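Local atomic coordinates of beta-hexosaminidase (Neisseria gonorrhoeae, PDB entry 6JTJ), a protein that hydrolyses terminal beta-linked N-acetylhexosamine residues, and probably serves peptidoglycan recycling by releasing N-acetylglucosamine from cell-wall fragments. Residues G271-R282 with I313-I321; K206-H215 with M252-Y262. All coordinates share one frame; numbering follows the deposited sequence.

Interaction 1: residues G271-R282 with I313-I321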
loop_
_atom_site.group_PDB
_atom_site.type_symbol
_atom_site.label_atom_id
_atom_site.label_comp_id
_atom_site.label_asym_id
_atom_site.label_seq_id
_atom_site.Cartn_x
_atom_site.Cartn_y
_atom_site.Cartn_z
ATOM N N GLY C 271 -9.038 1.400 -14.874
ATOM C CA GLY C 271 -8.441 0.382 -15.747
ATOM C C GLY C 271 -9.423 -0.481 -16.523
ATOM O O GLY C 271 -9.033 -1.254 -17.416
ATOM N N PHE C 272 -10.707 -0.384 -16.173
ATOM C CA PHE C 272 -11.762 -1.111 -16.860
ATOM C C PHE C 272 -12.801 -0.123 -17.386
ATOM O O PHE C 272 -13.922 -0.503 -17.641
ATOM C CB PHE C 272 -12.448 -2.075 -15.890
ATOM C CG PHE C 272 -11.560 -3.146 -15.345
ATOM C CD1 PHE C 272 -11.352 -4.323 -16.051
ATOM C CD2 PHE C 272 -10.980 -3.016 -14.099
ATOM C CE1 PHE C 272 -10.574 -5.353 -15.533
ATOM C CE2 PHE C 272 -10.169 -4.031 -13.582
ATOM C CZ PHE C 272 -9.978 -5.209 -14.291
ATOM N N SER C 273 -12.420 1.128 -17.591
ATOM C CA SER C 273 -13.379 2.159 -18.006
ATOM C C SER C 273 -13.092 2.730 -19.388
ATOM O O SER C 273 -12.081 3.401 -19.579
ATOM C CB SER C 273 -13.356 3.308 -17.012
ATOM O OG SER C 273 -14.104 4.414 -17.501
ATOM N N GLU C 274 -13.996 2.492 -20.335
ATOM C CA GLU C 274 -13.925 3.092 -21.676
ATOM C C GLU C 274 -13.881 4.594 -21.604
ATOM O O GLU C 274 -13.196 5.247 -22.381
ATOM C CB GLU C 274 -15.147 2.723 -22.511
ATOM C CG GLU C 274 -15.188 1.288 -22.978
ATOM C CD GLU C 274 -16.314 1.040 -23.977
ATOM O OE1 GLU C 274 -17.452 1.506 -23.730
ATOM O OE2 GLU C 274 -16.066 0.387 -25.010
ATOM N N ILE C 275 -14.641 5.150 -20.672
ATOM C CA ILE C 275 -14.686 6.593 -20.506
ATOM C C ILE C 275 -13.276 7.112 -20.163
ATOM O O ILE C 275 -12.748 7.992 -20.849
ATOM C CB ILE C 275 -15.740 6.995 -19.447
ATOM C CG1 ILE C 275 -17.157 6.679 -19.976
ATOM C CG2 ILE C 275 -15.631 8.474 -19.114
ATOM C CD1 ILE C 275 -18.240 6.646 -18.920
ATOM N N TRP C 276 -12.658 6.537 -19.138
ATOM C CA TRP C 276 -11.319 6.981 -18.743
ATOM C C TRP C 276 -10.292 6.739 -19.843
ATOM O O TRP C 276 -9.500 7.620 -20.160
ATOM C CB TRP C 276 -10.864 6.326 -17.425
ATOM C CG TRP C 276 -11.420 6.990 -16.233
ATOM C CD1 TRP C 276 -12.283 6.459 -15.323
ATOM C CD2 TRP C 276 -11.155 8.322 -15.804
ATOM N NE1 TRP C 276 -12.580 7.381 -14.352
ATOM C CE2 TRP C 276 -11.917 8.544 -14.643
ATOM C CE3 TRP C 276 -10.363 9.361 -16.303
ATOM C CZ2 TRP C 276 -11.887 9.761 -13.946
ATOM C CZ3 TRP C 276 -10.359 10.575 -15.643
ATOM C CH2 TRP C 276 -11.097 10.761 -14.457
ATOM N N LEU C 277 -10.301 5.543 -20.417
ATOM C CA LEU C 277 -9.225 5.124 -21.292
ATOM C C LEU C 277 -9.405 5.559 -22.752
ATOM O O LEU C 277 -8.432 5.951 -23.391
ATOM C CB LEU C 277 -9.029 3.609 -21.199
ATOM C CG LEU C 277 -8.798 3.056 -19.791
ATOM C CD1 LEU C 277 -8.602 1.551 -19.845
ATOM C CD2 LEU C 277 -7.601 3.721 -19.112
ATOM N N LYS C 278 -10.624 5.507 -23.277
ATOM C CA LYS C 278 -10.829 5.861 -24.680
ATOM C C LYS C 278 -11.217 7.306 -24.820
ATOM O O LYS C 278 -10.599 8.060 -25.554
ATOM C CB LYS C 278 -11.882 4.959 -25.324
ATOM C CG LYS C 278 -11.405 3.527 -25.447
ATOM C CD LYS C 278 -12.402 2.656 -26.184
ATOM C CE LYS C 278 -11.825 1.266 -26.351
ATOM N NZ LYS C 278 -12.864 0.292 -26.754
ATOM N N GLN C 279 -12.241 7.703 -24.097
ATOM C CA GLN C 279 -12.778 9.026 -24.257
ATOM C C GLN C 279 -11.807 10.079 -23.690
ATOM O O GLN C 279 -11.522 11.085 -24.353
ATOM C CB GLN C 279 -14.191 9.052 -23.634
ATOM C CG GLN C 279 -14.930 10.375 -23.596
ATOM C CD GLN C 279 -16.293 10.265 -22.918
ATOM O OE1 GLN C 279 -16.895 9.184 -22.858
ATOM N NE2 GLN C 279 -16.778 11.385 -22.392
ATOM N N ILE C 280 -11.284 9.854 -22.482
ATOM C CA ILE C 280 -10.436 10.868 -21.854
ATOM C C ILE C 280 -8.977 10.731 -22.267
ATOM O O ILE C 280 -8.415 11.651 -22.837
ATOM C CB ILE C 280 -10.614 10.892 -20.320
ATOM C CG1 ILE C 280 -12.028 11.396 -19.982
ATOM C CG2 ILE C 280 -9.613 11.824 -19.667
ATOM C CD1 ILE C 280 -12.498 11.073 -18.580
ATOM N N LEU C 281 -8.367 9.576 -22.010
ATOM C CA LEU C 281 -6.944 9.414 -22.293
ATOM C C LEU C 281 -6.603 9.408 -23.792
ATOM O O LEU C 281 -5.684 10.098 -24.208
ATOM C CB LEU C 281 -6.398 8.146 -21.606
ATOM C CG LEU C 281 -4.898 7.883 -21.720
ATOM C CD1 LEU C 281 -4.068 9.089 -21.308
ATOM C CD2 LEU C 281 -4.512 6.655 -20.890
ATOM N N ARG C 282 -7.303 8.607 -24.591
ATOM C CA ARG C 282 -7.046 8.562 -26.037
ATOM C C ARG C 282 -7.550 9.822 -26.725
ATOM O O ARG C 282 -6.769 10.561 -27.313
ATOM C CB ARG C 282 -7.691 7.333 -26.699
ATOM C CG ARG C 282 -7.112 5.978 -26.323
ATOM C CD ARG C 282 -5.695 5.810 -26.816
ATOM N NE ARG C 282 -5.200 4.477 -26.523
ATOM C CZ ARG C 282 -3.920 4.159 -26.323
ATOM N NH1 ARG C 282 -2.962 5.066 -26.370
ATOM N NH2 ARG C 282 -3.594 2.892 -26.099
ATOM N N ILE C 313 -12.574 -7.904 -20.731
ATOM C CA ILE C 313 -13.144 -6.607 -20.341
ATOM C C ILE C 313 -12.055 -5.522 -20.287
ATOM O O ILE C 313 -12.327 -4.370 -20.572
ATOM C CB ILE C 313 -14.001 -6.646 -19.045
ATOM C CG1 ILE C 313 -13.216 -7.176 -17.858
ATOM C CG2 ILE C 313 -15.271 -7.476 -19.264
ATOM C CD1 ILE C 313 -13.966 -7.030 -16.544
ATOM N N SER C 314 -10.827 -5.915 -19.956
ATOM C CA SER C 314 -9.698 -4.992 -20.010
ATOM C C SER C 314 -9.413 -4.489 -21.421
ATOM O O SER C 314 -9.310 -3.286 -21.633
ATOM C CB SER C 314 -8.440 -5.625 -19.453
ATOM O OG SER C 314 -8.592 -5.932 -18.089
ATOM N N PHE C 315 -9.277 -5.405 -22.376
ATOM C CA PHE C 315 -9.068 -5.023 -23.773
ATOM C C PHE C 315 -10.213 -4.182 -24.300
ATOM O O PHE C 315 -9.986 -3.157 -24.950
ATOM C CB PHE C 315 -8.933 -6.232 -24.679
ATOM C CG PHE C 315 -7.686 -7.012 -24.455
ATOM C CD1 PHE C 315 -6.444 -6.399 -24.541
ATOM C CD2 PHE C 315 -7.743 -8.362 -24.180
ATOM C CE1 PHE C 315 -5.284 -7.118 -24.321
ATOM C CE2 PHE C 315 -6.585 -9.084 -23.969
ATOM C CZ PHE C 315 -5.355 -8.465 -24.051
ATOM N N GLU C 316 -11.432 -4.603 -24.009
ATOM C CA GLU C 316 -12.619 -3.881 -24.436
ATOM C C GLU C 316 -12.649 -2.459 -23.872
ATOM O O GLU C 316 -13.100 -1.534 -24.553
ATOM C CB GLU C 316 -13.868 -4.677 -24.023
ATOM C CG GLU C 316 -15.198 -3.948 -24.097
ATOM C CD GLU C 316 -16.369 -4.831 -23.628
ATOM O OE1 GLU C 316 -16.637 -4.914 -22.403
ATOM O OE2 GLU C 316 -17.050 -5.408 -24.502
ATOM N N ALA C 317 -12.172 -2.281 -22.631
ATOM C CA ALA C 317 -12.093 -0.951 -22.023
ATOM C C ALA C 317 -11.049 -0.018 -22.667
ATOM O O ALA C 317 -11.163 1.202 -22.550
ATOM C CB ALA C 317 -11.825 -1.062 -20.526
ATOM N N GLY C 318 -10.025 -0.586 -23.298
ATOM C CA GLY C 318 -9.011 0.199 -23.994
ATOM C C GLY C 318 -7.556 -0.141 -23.669
ATOM O O GLY C 318 -6.655 0.489 -24.226
ATOM N N CYS C 319 -7.309 -1.117 -22.799
ATOM C CA CYS C 319 -5.947 -1.555 -22.521
ATOM C C CYS C 319 -5.343 -2.257 -23.725
ATOM O O CYS C 319 -6.030 -3.015 -24.406
ATOM C CB CYS C 319 -5.912 -2.521 -21.349
ATOM S SG CYS C 319 -6.554 -1.864 -19.801
ATOM N N ASP C 320 -4.063 -1.986 -23.990
ATOM C CA ASP C 320 -3.310 -2.643 -25.057
ATOM C C ASP C 320 -2.766 -3.969 -24.582
ATOM O O ASP C 320 -2.752 -4.949 -25.341
ATOM C CB ASP C 320 -2.118 -1.786 -25.485
ATOM C CG ASP C 320 -2.527 -0.509 -26.151
ATOM O OD1 ASP C 320 -3.122 -0.565 -27.244
ATOM O OD2 ASP C 320 -2.242 0.570 -25.599
ATOM N N ILE C 321 -2.291 -3.997 -23.339
ATOM C CA ILE C 321 -1.514 -5.097 -22.825
ATOM C C ILE C 321 -1.971 -5.432 -21.405
ATOM O O ILE C 321 -2.094 -4.541 -20.575
ATOM C CB ILE C 321 -0.029 -4.729 -22.780
ATOM C CG1 ILE C 321 0.539 -4.568 -24.193
ATOM C CG2 ILE C 321 0.782 -5.779 -22.026
ATOM C CD1 ILE C 321 1.804 -3.727 -24.275
HETATM O O HOH W 1 -7.959 -3.444 -16.583
HETATM O O HOH W 2 -11.157 -1.762 -26.987
HETATM O O HOH W 3 -7.300 2.361 -25.860
HETATM O O HOH W 4 -5.742 0.302 -26.756
#
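A317 sits at the centre, its methyl CB pressed on the backbone of F272 (3.4 Å to F272 C) while its carbonyl O meets the start of helix 274-282. There E274 CA offers a CH...O contact at 3.5 Å, and L277 CB lies equally close to the same oxygen. The F272 ring meets its neighbours obliquely, CE1 3.3 Å from S314 OG and CD1 near I313 CD1; a water over the centre of its face joins G271 O to S314 OG, which is also bonded to R310 O. The side chain of K278 runs extended past A317 O and over G318 CA, and its NZ donates to E316 O (2.9 Å) and to a water held by F315 O. Further along, R282 bends at chi2 (-66°) so that NH2 meets D320 OD2 at 2.7 Å: a salt bridge whose hydrogen bond is weak, with the two flat groups 56° apart. Two waters link the guanidinium to G318 O, one of them weakly held by NH2. R349 is a second partner of D320. Behind this first shell, S273 OG caps helix 274-282 through W276 N (3.0 Å) and also bonds D266, while G318, at positive phi (130°), completes a Schellman motif that ends helix 313-317. Two successive outer helices, nearly parallel, pack here as in the beta/alpha barrel of glycoside hydrolase family 3, and F272 reaches D294, the predicted nucleophile.

Interaction 2: residues K206-H215 with M252-Y262; sequences KSCGKHFPGH and MAAVMPAHVVY. With NAG (2-acetamido-2-deoxy-beta-D-glucopyranose), chain I.
The sulfur SD of M252 packs against G209, 3.4 Å from G209 N, at the tight end of the contact, where K206 CB and A253 CB are also pressed closer than usual. From here parallel strands 208-210 and 254-257 are laced by G209 N to A254 O and by M256 N to G209 O (3.0 Å), the latter nearly along the C=O axis. After the corner at H211, F212 N takes M256 O in its carbonyl plane and F212 O accepts from A258 N at 2.7 Å. F212 CB touches V255 CG1; on the opposite face of the sheet, C208 SG and K210 CD both touch M256 CG. Residues 210-215 (KHFPGH) open the signature motif of the NagZ group of family 3 barrel enzymes, with cis peptides before H211 and P213 turning the chain at the sugar site. K210 bends at chi3 (-73°), and its NZ donates to O4 (3.0 Å) and O3 of N-acetylglucosamine while pairing with E107. H211 NE2 is hydrogen-bonded to the same O3 (2.9 Å), nearly straight, the sugar oxygen near the ring plane; D168 holds ND1. The contact thins out at H259, which is exposed to solvent, but V260 and Y262 come back. V260 CG2 stands over the H215 ring. The Y262 ring is sandwiched between V260 CG1 and P213 CG, and its OH donates to G214 O (2.6 Å) from above the carbonyl plane.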
loop_
_atom_site.group_PDB
_atom_site.type_symbol
_atom_site.label_atom_id
_atom_site.label_comp_id
_atom_site.label_asym_id
_atom_site.label_seq_id
_atom_site.Cartn_x
_atom_site.Cartn_y
_atom_site.Cartn_z
ATOM N N LYS C 206 12.342 4.682 -22.094
ATOM C CA LYS C 206 11.142 5.498 -22.054
ATOM C C LYS C 206 10.531 5.516 -20.644
ATOM O O LYS C 206 11.063 4.896 -19.728
ATOM C CB LYS C 206 10.115 4.947 -23.042
ATOM C CG LYS C 206 10.625 4.860 -24.480
ATOM C CD LYS C 206 11.072 6.213 -24.990
ATOM C CE LYS C 206 11.243 6.187 -26.495
ATOM N NZ LYS C 206 12.161 5.087 -26.918
ATOM N N SER C 207 9.413 6.234 -20.484
ATOM C CA SER C 207 8.746 6.377 -19.189
ATOM C C SER C 207 7.335 5.772 -19.181
ATOM O O SER C 207 6.714 5.561 -20.229
ATOM C CB SER C 207 8.625 7.837 -18.844
ATOM O OG SER C 207 7.713 8.461 -19.746
ATOM N N CYS C 208 6.857 5.455 -17.974
ATOM C CA CYS C 208 5.512 4.937 -17.765
ATOM C C CYS C 208 4.897 5.659 -16.584
ATOM O O CYS C 208 5.323 5.443 -15.440
ATOM C CB CYS C 208 5.545 3.428 -17.494
ATOM S SG CYS C 208 3.927 2.731 -17.127
ATOM N N GLY C 209 3.924 6.520 -16.869
ATOM C CA GLY C 209 3.290 7.318 -15.846
ATOM C C GLY C 209 2.288 6.505 -15.047
ATOM O O GLY C 209 1.553 5.727 -15.624
ATOM N N LYS C 210 2.272 6.691 -13.733
ATOM C CA LYS C 210 1.372 5.959 -12.844
ATOM C C LYS C 210 0.763 6.926 -11.833
ATOM O O LYS C 210 1.470 7.835 -11.399
ATOM C CB LYS C 210 2.161 4.913 -12.045
ATOM C CG LYS C 210 3.145 4.121 -12.857
ATOM C CD LYS C 210 3.552 2.829 -12.142
ATOM C CE LYS C 210 4.480 3.059 -10.968
ATOM N NZ LYS C 210 5.326 1.836 -10.750
ATOM N N HIS C 211 -0.498 6.759 -11.395
ATOM C CA HIS C 211 -1.454 5.753 -11.843
ATOM C C HIS C 211 -2.647 6.518 -12.374
ATOM O O HIS C 211 -3.360 7.156 -11.619
ATOM C CB HIS C 211 -1.860 4.845 -10.685
ATOM C CG HIS C 211 -0.702 4.207 -10.000
ATOM N ND1 HIS C 211 0.111 4.886 -9.114
ATOM C CD2 HIS C 211 -0.213 2.946 -10.067
ATOM C CE1 HIS C 211 1.038 4.070 -8.654
ATOM N NE2 HIS C 211 0.867 2.892 -9.221
ATOM N N PHE C 212 -2.833 6.474 -13.689
ATOM C CA PHE C 212 -3.815 7.303 -14.377
ATOM C C PHE C 212 -5.221 6.984 -13.893
ATOM O O PHE C 212 -5.584 5.811 -13.819
ATOM C CB PHE C 212 -3.757 7.042 -15.885
ATOM C CG PHE C 212 -4.770 7.822 -16.668
ATOM C CD1 PHE C 212 -4.490 9.121 -17.081
ATOM C CD2 PHE C 212 -5.982 7.271 -16.985
ATOM C CE1 PHE C 212 -5.409 9.852 -17.783
ATOM C CE2 PHE C 212 -6.919 7.998 -17.717
ATOM C CZ PHE C 212 -6.632 9.282 -18.120
ATOM N N PRO C 213 -6.047 8.009 -13.641
ATOM C CA PRO C 213 -5.859 9.439 -13.790
ATOM C C PRO C 213 -5.405 10.170 -12.520
ATOM O O PRO C 213 -5.444 11.419 -12.491
ATOM C CB PRO C 213 -7.261 9.901 -14.163
ATOM C CG PRO C 213 -8.131 9.020 -13.327
ATOM C CD PRO C 213 -7.433 7.701 -13.251
ATOM N N GLY C 214 -4.934 9.431 -11.512
ATOM C CA GLY C 214 -4.389 10.047 -10.292
ATOM C C GLY C 214 -4.831 9.320 -9.045
ATOM O O GLY C 214 -6.008 9.288 -8.723
ATOM N N HIS C 215 -3.868 8.726 -8.352
ATOM C CA HIS C 215 -4.112 7.884 -7.180
ATOM C C HIS C 215 -3.912 8.658 -5.865
ATOM O O HIS C 215 -4.084 8.102 -4.770
ATOM C CB HIS C 215 -3.121 6.713 -7.231
ATOM C CG HIS C 215 -3.562 5.481 -6.502
ATOM N ND1 HIS C 215 -3.942 5.488 -5.174
ATOM C CD2 HIS C 215 -3.622 4.184 -6.900
ATOM C CE1 HIS C 215 -4.249 4.258 -4.794
ATOM N NE2 HIS C 215 -4.067 3.446 -5.822
ATOM N N MET C 252 5.789 10.343 -23.293
ATOM C CA MET C 252 5.617 9.216 -22.367
ATOM C C MET C 252 5.150 7.973 -23.123
ATOM O O MET C 252 4.224 8.059 -23.927
ATOM C CB MET C 252 4.598 9.604 -21.290
ATOM C CG MET C 252 4.280 8.515 -20.282
ATOM S SD MET C 252 3.265 9.136 -18.917
ATOM C CE MET C 252 1.806 9.707 -19.770
ATOM N N ALA C 253 5.775 6.832 -22.854
ATOM C CA ALA C 253 5.526 5.606 -23.635
ATOM C C ALA C 253 4.339 4.786 -23.180
ATOM O O ALA C 253 3.749 4.055 -23.963
ATOM C CB ALA C 253 6.752 4.722 -23.621
ATOM N N ALA C 254 4.003 4.899 -21.897
ATOM C CA ALA C 254 2.990 4.051 -21.322
ATOM C C ALA C 254 2.382 4.676 -20.091
ATOM O O ALA C 254 2.925 5.623 -19.502
ATOM C CB ALA C 254 3.603 2.721 -20.950
ATOM N N VAL C 255 1.275 4.091 -19.691
ATOM C CA VAL C 255 0.542 4.489 -18.501
ATOM C C VAL C 255 0.073 3.215 -17.789
ATOM O O VAL C 255 -0.239 2.214 -18.457
ATOM C CB VAL C 255 -0.613 5.382 -18.957
ATOM C CG1 VAL C 255 -1.836 5.217 -18.102
ATOM C CG2 VAL C 255 -0.161 6.839 -19.016
ATOM N N MET C 256 0.078 3.246 -16.458
ATOM C CA MET C 256 -0.572 2.241 -15.640
ATOM C C MET C 256 -1.776 2.932 -15.005
ATOM O O MET C 256 -1.651 4.031 -14.472
ATOM C CB MET C 256 0.274 1.745 -14.449
ATOM C CG MET C 256 1.541 0.838 -14.739
ATOM S SD MET C 256 1.259 -0.900 -15.075
ATOM C CE MET C 256 -0.262 -1.192 -14.156
ATOM N N PRO C 257 -2.943 2.278 -15.032
ATOM C CA PRO C 257 -4.129 2.912 -14.485
ATOM C C PRO C 257 -4.243 2.703 -12.997
ATOM O O PRO C 257 -3.702 1.737 -12.459
ATOM C CB PRO C 257 -5.258 2.189 -15.214
ATOM C CG PRO C 257 -4.743 0.800 -15.343
ATOM C CD PRO C 257 -3.238 0.932 -15.539
ATOM N N ALA C 258 -4.949 3.611 -12.342
ATOM C CA ALA C 258 -5.270 3.452 -10.928
ATOM C C ALA C 258 -6.408 2.442 -10.771
ATOM O O ALA C 258 -7.371 2.463 -11.530
ATOM C CB ALA C 258 -5.672 4.787 -10.325
ATOM N N HIS C 259 -6.275 1.567 -9.777
ATOM C CA HIS C 259 -7.364 0.698 -9.359
ATOM C C HIS C 259 -8.233 1.497 -8.399
ATOM O O HIS C 259 -8.193 1.312 -7.179
ATOM C CB HIS C 259 -6.802 -0.568 -8.702
ATOM C CG HIS C 259 -7.815 -1.640 -8.485
ATOM N ND1 HIS C 259 -8.764 -2.017 -9.421
ATOM C CD2 HIS C 259 -8.007 -2.430 -7.408
ATOM C CE1 HIS C 259 -9.507 -2.984 -8.911
ATOM N NE2 HIS C 259 -9.064 -3.254 -7.694
ATOM N N VAL C 260 -8.989 2.425 -8.964
ATOM C CA VAL C 260 -9.726 3.408 -8.195
ATOM C C VAL C 260 -10.978 3.745 -8.998
ATOM O O VAL C 260 -10.902 3.897 -10.216
ATOM C CB VAL C 260 -8.889 4.699 -8.002
ATOM C CG1 VAL C 260 -9.730 5.819 -7.410
ATOM C CG2 VAL C 260 -7.683 4.438 -7.115
ATOM N N VAL C 261 -12.104 3.896 -8.308
ATOM C CA VAL C 261 -13.350 4.317 -8.937
ATOM C C VAL C 261 -13.547 5.798 -8.715
ATOM O O VAL C 261 -13.345 6.297 -7.600
ATOM C CB VAL C 261 -14.569 3.563 -8.365
ATOM C CG1 VAL C 261 -15.826 3.944 -9.121
ATOM C CG2 VAL C 261 -14.358 2.072 -8.463
ATOM N N TYR C 262 -13.916 6.496 -9.782
ATOM C CA TYR C 262 -14.175 7.920 -9.745
ATOM C C TYR C 262 -15.651 8.090 -10.151
ATOM O O TYR C 262 -15.940 8.384 -11.310
ATOM C CB TYR C 262 -13.251 8.662 -10.724
ATOM C CG TYR C 262 -11.769 8.385 -10.500
ATOM C CD1 TYR C 262 -11.180 7.212 -10.944
ATOM C CD2 TYR C 262 -10.957 9.312 -9.857
ATOM C CE1 TYR C 262 -9.832 6.963 -10.742
ATOM C CE2 TYR C 262 -9.614 9.057 -9.635
ATOM C CZ TYR C 262 -9.055 7.883 -10.094
ATOM O OH TYR C 262 -7.731 7.646 -9.875
HETATM C C1 NAG I . 0.600 -2.123 -8.999
HETATM C C2 NAG I . 1.346 -0.898 -8.449
HETATM C C3 NAG I . 2.131 -0.224 -9.549
HETATM C C4 NAG I . 3.001 -1.233 -10.295
HETATM C C5 NAG I . 2.162 -2.345 -10.893
HETATM C C6 NAG I . 3.047 -3.450 -11.477
HETATM C C7 NAG I . 0.586 0.756 -6.732
HETATM C C8 NAG I . 1.780 0.402 -5.949
HETATM N N2 NAG I . 0.458 0.088 -7.884
HETATM O O1 NAG I . 0.288 -3.023 -7.952
HETATM O O3 NAG I . 2.904 0.809 -8.981
HETATM O O4 NAG I . 3.769 -0.616 -11.297
HETATM O O5 NAG I . 1.380 -2.926 -9.871
HETATM O O6 NAG I . 3.843 -4.102 -10.500
HETATM O O7 NAG I . -0.232 1.585 -6.298
#

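Overall arrangement
Along the chain, interaction 2 comes first: strand 208-212 leads into a loop carrying D221 and the predicted proton donor/acceptor H223, then helices 233-238 and 242-249, before residues 252-262 return and close it. Interaction 1 opens only afterwards, with helix 274-284, and closes through strand 290-295 and helix 307-317 at residues 313-321. The two therefore follow in series, neither nesting nor crossing. The centres of interactions 1 and 2 are about 12 Å apart. They touch through helix 274-284: W276 packs on P213 and Y262, and L281 on F212. Strand 290-295 lies between strands 254-257 and 321-323, so together they join consecutive strands of the barrel wall to its outer helices.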